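PDB 3EZF: ParA from Salmonella enterica subsp. enterica serovar Newport str. SL317, which probably acts as a plasmid-partition ATPase of the ParA family whose ADP-bound form, through a winged helix-turn-helix region, regulates transcription from its own operon. Local coordinates for residues V113-N118 with L288-R293; H145-L150 with A390-I395; L332-Y337 with I341-L346. All blocks are in the same frame, centred on the assembly; numbering follows the deposited sequence.

Contact 1 (V113-N118 with L288-R293)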
loop_
_atom_site.group_PDB
_atom_site.type_symbol
_atom_site.label_atom_id
_atom_site.label_comp_id
_atom_site.label_asym_id
_atom_site.label_seq_id
_atom_site.Cartn_x
_atom_site.Cartn_y
_atom_site.Cartn_z
ATOM N N VAL A 113 4.937 24.349 3.384
ATOM C CA VAL A 113 5.083 22.904 3.233
ATOM C C VAL A 113 4.042 22.088 4.003
ATOM O O VAL A 113 3.950 22.163 5.235
ATOM C CB VAL A 113 6.496 22.461 3.643
ATOM C CG1 VAL A 113 6.675 20.976 3.405
ATOM C CG2 VAL A 113 7.498 23.226 2.848
ATOM N N ILE A 114 3.287 21.283 3.257
ATOM C CA ILE A 114 2.222 20.457 3.811
ATOM C C ILE A 114 2.547 18.964 3.851
ATOM O O ILE A 114 2.638 18.314 2.819
ATOM C CB ILE A 114 0.953 20.674 2.989
ATOM C CG1 ILE A 114 0.509 22.133 3.127
ATOM C CG2 ILE A 114 -0.121 19.708 3.425
ATOM C CD1 ILE A 114 0.146 22.802 1.817
ATOM N N PHE A 115 2.718 18.422 5.048
ATOM C CA PHE A 115 3.025 17.008 5.195
ATOM C C PHE A 115 1.715 16.243 5.207
ATOM O O PHE A 115 0.965 16.333 6.177
ATOM C CB PHE A 115 3.767 16.758 6.507
ATOM C CG PHE A 115 4.149 15.327 6.709
ATOM C CD1 PHE A 115 5.413 14.869 6.343
ATOM C CD2 PHE A 115 3.220 14.416 7.198
ATOM C CE1 PHE A 115 5.741 13.514 6.456
ATOM C CE2 PHE A 115 3.530 13.066 7.316
ATOM C CZ PHE A 115 4.793 12.612 6.946
ATOM N N VAL A 116 1.435 15.492 4.143
ATOM C CA VAL A 116 0.189 14.721 4.051
ATOM C C VAL A 116 0.310 13.351 4.709
ATOM O O VAL A 116 1.136 12.544 4.292
ATOM C CB VAL A 116 -0.226 14.513 2.588
ATOM C CG1 VAL A 116 -1.648 13.980 2.515
ATOM C CG2 VAL A 116 -0.116 15.816 1.836
ATOM N N VAL A 117 -0.525 13.104 5.723
ATOM C CA VAL A 117 -0.539 11.848 6.481
ATOM C C VAL A 117 -1.320 10.740 5.790
ATOM O O VAL A 117 -2.488 10.521 6.084
ATOM C CB VAL A 117 -1.144 12.064 7.881
ATOM C CG1 VAL A 117 -1.342 10.733 8.594
ATOM C CG2 VAL A 117 -0.231 12.958 8.690
ATOM N N ASN A 118 -0.663 10.027 4.885
ATOM C CA ASN A 118 -1.319 8.959 4.161
ATOM C C ASN A 118 -0.990 7.608 4.760
ATOM O O ASN A 118 0.142 7.127 4.643
ATOM C CB ASN A 118 -0.899 8.970 2.699
ATOM C CG ASN A 118 -1.962 8.383 1.797
ATOM O OD1 ASN A 118 -3.065 8.935 1.684
ATOM N ND2 ASN A 118 -1.647 7.249 1.156
ATOM N N LEU A 288 -5.732 6.663 14.354
ATOM C CA LEU A 288 -5.592 7.112 15.740
ATOM C C LEU A 288 -4.318 6.524 16.302
ATOM O O LEU A 288 -3.516 7.212 16.928
ATOM C CB LEU A 288 -6.771 6.650 16.599
ATOM C CG LEU A 288 -8.141 7.280 16.364
ATOM C CD1 LEU A 288 -9.086 6.787 17.437
ATOM C CD2 LEU A 288 -8.037 8.787 16.419
ATOM N N LYS A 289 -4.149 5.232 16.073
ATOM C CA LYS A 289 -2.966 4.523 16.523
ATOM C C LYS A 289 -1.756 5.308 15.994
ATOM O O LYS A 289 -0.802 5.573 16.725
ATOM C CB LYS A 289 -2.979 3.103 15.937
ATOM C CG LYS A 289 -2.321 2.039 16.793
ATOM C CD LYS A 289 -3.141 1.760 18.043
ATOM C CE LYS A 289 -2.613 0.550 18.786
ATOM N NZ LYS A 289 -2.730 -0.663 17.937
ATOM N N TYR A 290 -1.820 5.689 14.718
ATOM C CA TYR A 290 -0.748 6.435 14.061
ATOM C C TYR A 290 -0.553 7.811 14.676
ATOM O O TYR A 290 0.577 8.220 14.953
ATOM C CB TYR A 290 -1.045 6.578 12.567
ATOM C CG TYR A 290 0.039 7.291 11.786
ATOM C CD1 TYR A 290 0.003 8.674 11.603
ATOM C CD2 TYR A 290 1.078 6.579 11.191
ATOM C CE1 TYR A 290 0.981 9.336 10.847
ATOM C CE2 TYR A 290 2.056 7.226 10.437
ATOM C CZ TYR A 290 1.994 8.604 10.263
ATOM O OH TYR A 290 2.936 9.246 9.493
ATOM N N LEU A 291 -1.653 8.526 14.886
ATOM C CA LEU A 291 -1.573 9.856 15.466
ATOM C C LEU A 291 -0.857 9.800 16.810
ATOM O O LEU A 291 0.092 10.542 17.060
ATOM C CB LEU A 291 -2.982 10.443 15.651
ATOM C CG LEU A 291 -3.800 10.792 14.406
ATOM C CD1 LEU A 291 -5.158 11.353 14.808
ATOM C CD2 LEU A 291 -3.039 11.798 13.572
ATOM N N THR A 292 -1.312 8.899 17.670
ATOM C CA THR A 292 -0.738 8.768 18.993
ATOM C C THR A 292 0.746 8.428 18.960
ATOM O O THR A 292 1.365 8.203 19.992
ATOM C CB THR A 292 -1.495 7.715 19.796
ATOM O OG1 THR A 292 -0.816 7.483 21.032
ATOM C CG2 THR A 292 -1.585 6.426 19.025
ATOM N N ARG A 293 1.340 8.444 17.775
ATOM C CA ARG A 293 2.747 8.111 17.665
ATOM C C ARG A 293 3.634 9.255 17.178
ATOM O O ARG A 293 4.861 9.103 17.105
ATOM C CB ARG A 293 2.904 6.919 16.732
ATOM C CG ARG A 293 4.065 6.036 17.088
ATOM C CD ARG A 293 3.615 4.741 17.766
ATOM N NE ARG A 293 4.769 4.022 18.294
ATOM C CZ ARG A 293 4.793 2.724 18.563
ATOM N NH1 ARG A 293 3.718 1.978 18.358
ATOM N NH2 ARG A 293 5.907 2.164 19.014
#
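V117 meets Y290 just after the central strand 112-116, which leads straight into the P-loop of this nucleotide-binding domain. CG1 of V117 lies 3.5 Å from Y290 CE1 and 3.9 Å from Y290 CD1, so a single methyl meets the CD1-CE1 side of the phenol ring at an oblique angle, the two side chains running antiparallel past one another. Y290 reaches the sheet because its CG is anti to the backbone N (chi1 -178°), sending the ring outward from the last turn of helix 281-291. Strand 112-116 runs between strands 250-254 and 272-277 of the parallel sheet, in the manner of P-loop NTPases, and the helix packs over one of its faces. V117 is the centre of an inverse gamma turn, with N118 N weakly bonded to V116 O. Deeper along the strand, Y290 OH comes 4.4 Å from F115 CE2, at the edge of the F115 ring and near its plane. L263 of helix 261-267 touches both F115 and Y290, and L119 also packs on Y290. Just past the helix end, R293 makes a salt bridge with D211 of the second subunit.

Contact 2 (H145-L150 with A390-I395)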
loop_
_atom_site.group_PDB
_atom_site.type_symbol
_atom_site.label_atom_id
_atom_site.label_comp_id
_atom_site.label_asym_id
_atom_site.label_seq_id
_atom_site.Cartn_x
_atom_site.Cartn_y
_atom_site.Cartn_z
ATOM N N HIS A 145 -5.581 33.130 -7.774
ATOM C CA HIS A 145 -4.370 32.956 -6.979
ATOM C C HIS A 145 -3.176 32.510 -7.810
ATOM O O HIS A 145 -2.047 32.642 -7.369
ATOM C CB HIS A 145 -4.597 31.938 -5.857
ATOM C CG HIS A 145 -5.648 32.336 -4.871
ATOM N ND1 HIS A 145 -5.595 33.510 -4.154
ATOM C CD2 HIS A 145 -6.791 31.710 -4.485
ATOM C CE1 HIS A 145 -6.657 33.597 -3.370
ATOM N NE2 HIS A 145 -7.396 32.518 -3.554
ATOM N N ASP A 146 -3.422 31.988 -9.009
ATOM C CA ASP A 146 -2.337 31.523 -9.870
ATOM C C ASP A 146 -1.448 30.639 -9.002
ATOM O O ASP A 146 -0.234 30.784 -8.992
ATOM C CB ASP A 146 -1.522 32.716 -10.386
ATOM C CG ASP A 146 -0.721 32.387 -11.643
ATOM O OD1 ASP A 146 -0.591 31.195 -11.976
ATOM O OD2 ASP A 146 -0.217 33.328 -12.294
ATOM N N LEU A 147 -2.076 29.738 -8.255
ATOM C CA LEU A 147 -1.377 28.825 -7.351
ATOM C C LEU A 147 -0.297 27.966 -8.019
ATOM O O LEU A 147 -0.500 27.409 -9.102
ATOM C CB LEU A 147 -2.407 27.926 -6.661
ATOM C CG LEU A 147 -2.611 28.109 -5.156
ATOM C CD1 LEU A 147 -2.604 29.579 -4.800
ATOM C CD2 LEU A 147 -3.912 27.428 -4.726
ATOM N N ARG A 148 0.860 27.888 -7.366
ATOM C CA ARG A 148 2.002 27.093 -7.832
ATOM C C ARG A 148 2.201 25.986 -6.797
ATOM O O ARG A 148 2.657 26.249 -5.681
ATOM C CB ARG A 148 3.249 27.952 -7.890
ATOM C CG ARG A 148 3.159 29.145 -8.817
ATOM C CD ARG A 148 4.373 30.035 -8.601
ATOM N NE ARG A 148 4.516 30.418 -7.197
ATOM C CZ ARG A 148 5.525 31.125 -6.707
ATOM N NH1 ARG A 148 6.502 31.534 -7.503
ATOM N NH2 ARG A 148 5.548 31.437 -5.419
ATOM N N ILE A 149 1.869 24.755 -7.183
ATOM C CA ILE A 149 1.923 23.599 -6.299
ATOM C C ILE A 149 2.941 22.512 -6.668
ATOM O O ILE A 149 3.044 22.083 -7.838
ATOM C CB ILE A 149 0.523 22.951 -6.227
ATOM C CG1 ILE A 149 -0.503 24.005 -5.800
ATOM C CG2 ILE A 149 0.526 21.770 -5.265
ATOM C CD1 ILE A 149 -1.926 23.472 -5.606
ATOM N N LEU A 150 3.683 22.056 -5.659
ATOM C CA LEU A 150 4.674 21.004 -5.858
ATOM C C LEU A 150 4.349 19.779 -5.009
ATOM O O LEU A 150 4.034 19.896 -3.814
ATOM C CB LEU A 150 6.068 21.495 -5.490
ATOM C CG LEU A 150 7.191 20.501 -5.807
ATOM C CD1 LEU A 150 7.393 20.439 -7.309
ATOM C CD2 LEU A 150 8.484 20.936 -5.117
ATOM N N ALA A 390 -12.524 24.336 1.191
ATOM C CA ALA A 390 -12.444 24.152 2.641
ATOM C C ALA A 390 -10.994 24.054 3.122
ATOM O O ALA A 390 -10.577 24.727 4.066
ATOM C CB ALA A 390 -13.208 22.903 3.034
ATOM N N VAL A 391 -10.227 23.202 2.459
ATOM C CA VAL A 391 -8.828 23.018 2.799
ATOM C C VAL A 391 -8.084 24.326 2.548
ATOM O O VAL A 391 -7.296 24.765 3.384
ATOM C CB VAL A 391 -8.208 21.897 1.932
ATOM C CG1 VAL A 391 -6.834 21.549 2.431
ATOM C CG2 VAL A 391 -9.102 20.671 1.958
ATOM N N PHE A 392 -8.342 24.953 1.402
ATOM C CA PHE A 392 -7.671 26.198 1.066
ATOM C C PHE A 392 -7.902 27.313 2.090
ATOM O O PHE A 392 -6.973 28.040 2.447
ATOM C CB PHE A 392 -8.104 26.677 -0.316
ATOM C CG PHE A 392 -7.373 27.910 -0.767
ATOM C CD1 PHE A 392 -7.791 29.179 -0.357
ATOM C CD2 PHE A 392 -6.217 27.798 -1.536
ATOM C CE1 PHE A 392 -7.064 30.316 -0.697
ATOM C CE2 PHE A 392 -5.482 28.929 -1.882
ATOM C CZ PHE A 392 -5.910 30.195 -1.459
ATOM N N ASP A 393 -9.134 27.449 2.571
ATOM C CA ASP A 393 -9.441 28.491 3.542
ATOM C C ASP A 393 -8.802 28.229 4.905
ATOM O O ASP A 393 -8.400 29.171 5.592
ATOM C CB ASP A 393 -10.959 28.664 3.662
ATOM C CG ASP A 393 -11.582 29.134 2.365
ATOM O OD1 ASP A 393 -11.189 30.221 1.879
ATOM O OD2 ASP A 393 -12.452 28.414 1.827
ATOM N N ARG A 394 -8.698 26.958 5.294
ATOM C CA ARG A 394 -8.069 26.609 6.572
ATOM C C ARG A 394 -6.638 27.108 6.574
ATOM O O ARG A 394 -6.190 27.734 7.543
ATOM C CB ARG A 394 -8.040 25.104 6.778
ATOM C CG ARG A 394 -9.172 24.559 7.593
ATOM C CD ARG A 394 -9.201 25.146 8.998
ATOM N NE ARG A 394 -10.152 24.429 9.845
ATOM C CZ ARG A 394 -11.405 24.137 9.493
ATOM N NH1 ARG A 394 -11.885 24.496 8.302
ATOM N NH2 ARG A 394 -12.177 23.465 10.331
ATOM N N ILE A 395 -5.920 26.814 5.488
ATOM C CA ILE A 395 -4.538 27.246 5.351
ATOM C C ILE A 395 -4.462 28.743 5.567
ATOM O O ILE A 395 -3.711 29.196 6.426
ATOM C CB ILE A 395 -3.953 26.928 3.950
ATOM C CG1 ILE A 395 -3.514 25.473 3.872
ATOM C CG2 ILE A 395 -2.735 27.800 3.672
ATOM C CD1 ILE A 395 -4.635 24.510 3.914
#
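H145 and F392 approach from opposite directions and meet ring to ring, while L147 comes in beside the F392 ring. The imidazole and phenyl planes are near parallel, 22° apart, but offset so strongly that little of one ring lies over the other; the centroids of the H145 and F392 rings are 4.7 Å apart. F392 CZ sits over one face of the imidazole, displaced toward the rim on the side of H145 CD2 and NE2, with H145 NE2 3.5 Å from F392 CZ. H145 NE2 is also 3.6 Å from F392 CE1. The contact is thus made by the CZ end of the phenyl ring, not by its middle. L147 uses a different part of the same ring: its CD2 methyl lies at the edge, near the ring plane, 3.6 Å from F392 CE2 and 4.0 Å from F392 CD2, and CD1 adds a looser touch. The phenyl group is thus met at its CZ end by the imidazole and along one edge by the leucine. It can span the gap because F392 CG is anti to the backbone N (chi1 -176°), projecting the ring from helix 378-400 across to the chain before strand 149-153. H145 holds CG anti to its carbonyl carbon (chi1 -62°), which brings the imidazole to the ring end. Close by, D146 forms salt bridges with K103 and R137, and R137 NE bonds the carbonyl O of L147. A sulfate ion, probably from the crystallisation liquor, lies about 6 Å from the F392 side chain. L136 of helix 129-138 and F250 of strand 250-254 touch both L147 and F392, so helix 378-400 packs beside helix 129-138 on the parallel sheet, at the entry to strand 149-153.

Contact 3 (L332-Y337 with I341-L346)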
loop_
_atom_site.group_PDB
_atom_site.type_symbol
_atom_site.label_atom_id
_atom_site.label_comp_id
_atom_site.label_asym_id
_atom_site.label_seq_id
_atom_site.Cartn_x
_atom_site.Cartn_y
_atom_site.Cartn_z
ATOM N N LEU A 332 -16.333 10.965 16.517
ATOM C CA LEU A 332 -15.144 10.704 17.327
ATOM C C LEU A 332 -13.938 11.453 16.753
ATOM O O LEU A 332 -12.928 11.638 17.433
ATOM C CB LEU A 332 -14.855 9.201 17.363
ATOM C CG LEU A 332 -15.981 8.325 17.906
ATOM C CD1 LEU A 332 -15.582 6.866 17.837
ATOM C CD2 LEU A 332 -16.285 8.734 19.335
ATOM N N ALA A 333 -14.056 11.879 15.496
ATOM C CA ALA A 333 -12.993 12.617 14.820
ATOM C C ALA A 333 -12.878 14.007 15.433
ATOM O O ALA A 333 -11.790 14.440 15.827
ATOM C CB ALA A 333 -13.297 12.728 13.327
ATOM N N ARG A 334 -14.009 14.703 15.507
ATOM C CA ARG A 334 -14.043 16.037 16.085
ATOM C C ARG A 334 -13.363 16.028 17.451
ATOM O O ARG A 334 -12.757 17.017 17.851
ATOM C CB ARG A 334 -15.493 16.519 16.199
ATOM C CG ARG A 334 -16.008 17.238 14.951
ATOM C CD ARG A 334 -15.886 18.755 15.114
ATOM N NE ARG A 334 -16.155 19.506 13.885
ATOM C CZ ARG A 334 -17.250 19.380 13.142
ATOM N NH1 ARG A 334 -18.202 18.519 13.488
ATOM N NH2 ARG A 334 -17.402 20.130 12.059
ATOM N N GLU A 335 -13.459 14.902 18.155
ATOM C CA GLU A 335 -12.833 14.753 19.469
ATOM C C GLU A 335 -11.346 15.075 19.411
ATOM O O GLU A 335 -10.921 16.180 19.743
ATOM C CB GLU A 335 -12.984 13.323 19.972
ATOM C CG GLU A 335 -14.283 13.031 20.682
ATOM C CD GLU A 335 -15.486 13.106 19.776
ATOM O OE1 GLU A 335 -15.719 14.190 19.198
ATOM O OE2 GLU A 335 -16.199 12.083 19.647
ATOM N N VAL A 336 -10.567 14.083 18.987
ATOM C CA VAL A 336 -9.121 14.207 18.867
ATOM C C VAL A 336 -8.678 15.530 18.237
ATOM O O VAL A 336 -8.105 16.396 18.910
ATOM C CB VAL A 336 -8.544 13.023 18.044
ATOM C CG1 VAL A 336 -8.607 11.749 18.861
ATOM C CG2 VAL A 336 -9.332 12.839 16.763
ATOM N N TYR A 337 -8.956 15.680 16.947
ATOM C CA TYR A 337 -8.584 16.877 16.213
ATOM C C TYR A 337 -9.129 18.158 16.837
ATOM O O TYR A 337 -8.683 19.254 16.504
ATOM C CB TYR A 337 -9.072 16.763 14.771
ATOM C CG TYR A 337 -8.558 15.541 14.061
ATOM C CD1 TYR A 337 -9.395 14.468 13.778
ATOM C CD2 TYR A 337 -7.230 15.455 13.680
ATOM C CE1 TYR A 337 -8.913 13.341 13.128
ATOM C CE2 TYR A 337 -6.739 14.338 13.033
ATOM C CZ TYR A 337 -7.579 13.283 12.760
ATOM O OH TYR A 337 -7.063 12.184 12.119
ATOM N N ILE A 341 -9.933 19.950 13.496
ATOM C CA ILE A 341 -10.663 19.145 12.507
ATOM C C ILE A 341 -11.298 20.070 11.466
ATOM O O ILE A 341 -11.614 21.221 11.773
ATOM C CB ILE A 341 -11.812 18.334 13.173
ATOM C CG1 ILE A 341 -12.594 17.532 12.122
ATOM C CG2 ILE A 341 -12.772 19.284 13.881
ATOM C CD1 ILE A 341 -12.053 16.148 11.835
ATOM N N LEU A 342 -11.483 19.573 10.244
ATOM C CA LEU A 342 -12.108 20.369 9.192
ATOM C C LEU A 342 -13.598 20.533 9.491
ATOM O O LEU A 342 -14.114 19.959 10.453
ATOM C CB LEU A 342 -11.933 19.705 7.818
ATOM C CG LEU A 342 -10.852 20.265 6.880
ATOM C CD1 LEU A 342 -10.968 19.611 5.518
ATOM C CD2 LEU A 342 -11.013 21.767 6.733
ATOM N N ASP A 343 -14.283 21.324 8.668
ATOM C CA ASP A 343 -15.713 21.571 8.832
ATOM C C ASP A 343 -16.419 20.940 7.654
ATOM O O ASP A 343 -17.637 21.032 7.511
ATOM C CB ASP A 343 -15.993 23.063 8.843
ATOM C CG ASP A 343 -15.088 23.805 9.782
ATOM O OD1 ASP A 343 -15.188 23.572 11.008
ATOM O OD2 ASP A 343 -14.271 24.610 9.284
ATOM N N SER A 344 -15.623 20.319 6.794
ATOM C CA SER A 344 -16.133 19.630 5.628
ATOM C C SER A 344 -15.248 18.406 5.459
ATOM O O SER A 344 -14.058 18.435 5.782
ATOM C CB SER A 344 -16.059 20.527 4.391
ATOM O OG SER A 344 -17.319 20.566 3.738
ATOM N N SER A 345 -15.843 17.320 4.983
ATOM C CA SER A 345 -15.107 16.089 4.774
ATOM C C SER A 345 -15.042 15.823 3.282
ATOM O O SER A 345 -16.000 16.079 2.553
ATOM C CB SER A 345 -15.807 14.930 5.486
ATOM O OG SER A 345 -17.107 14.738 4.963
ATOM N N LEU A 346 -13.898 15.323 2.832
ATOM C CA LEU A 346 -13.692 15.016 1.426
ATOM C C LEU A 346 -14.504 13.798 1.029
ATOM O O LEU A 346 -14.408 12.761 1.665
ATOM C CB LEU A 346 -12.209 14.744 1.165
ATOM C CG LEU A 346 -11.807 14.045 -0.135
ATOM C CD1 LEU A 346 -12.260 14.864 -1.337
ATOM C CD2 LEU A 346 -10.298 13.843 -0.146
#
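I341 packs back against the helix turn that precedes it in the chain, and its two branches serve different neighbours. Its CG1 is anti to the backbone N (chi1 178°), and chi2 of 89° places CD1 against the helix, 3.9 Å from A333 CB and 3.7 Å from Y337 CD1. The CD1 methyl lies oblique to the tyrosine ring, and the two side chains cross at about a right angle, with Y337 CB and I341 CB 3.5 Å apart. The other branch, CG2, lies between the backbone N and the carbonyl carbon and faces R334. That arginine is bent at chi2 (-97°), which lays its chain across the isoleucine, with R334 NE 3.4 Å from I341 CG2. The guanidinium continues past it: R334 NH2 stands 3.7 Å from L342 O and 4.2 Å from D343 OD1, beyond salt-bridge range. D343 instead pairs through OD2 with R394, whereas the hydroxyl end of Y337 leads away from I341 and is hydrogen-bonded to T277. L342 turns away from the helix and packs on strand 312-317 and helix 378-400. The segments belong to the connection that leaves helix 324-337 of the alpha/beta P-loop fold and returns alongside strand 312-317, outermost within the chain's parallel sheet, where the backbone of L342 bonds to G315.

How the contacts relate
The contacts are spread over one P-loop alpha/beta fold: contacts 1 and 2 bring helices against the region of the parallel sheet, while contact 3 joins helix 324-337 to its following loop. Contact 1 closes before contact 3 opens, and the segments of contacts 1 and 2 alternate along the chain; contact 3 is nested inside the loop closed by contact 2. Contacts 1 and 3, centres about 14 Å apart, touch where helix 281-291 packs on helix 324-337, both reaching the second subunit. Contacts 2 and 3, centres about 19 Å apart, are linked through R394 and by A390 packing on S344. Contacts 1 and 2, centres about 20 Å apart, reach the same sheet without touching; contact 3 touches both.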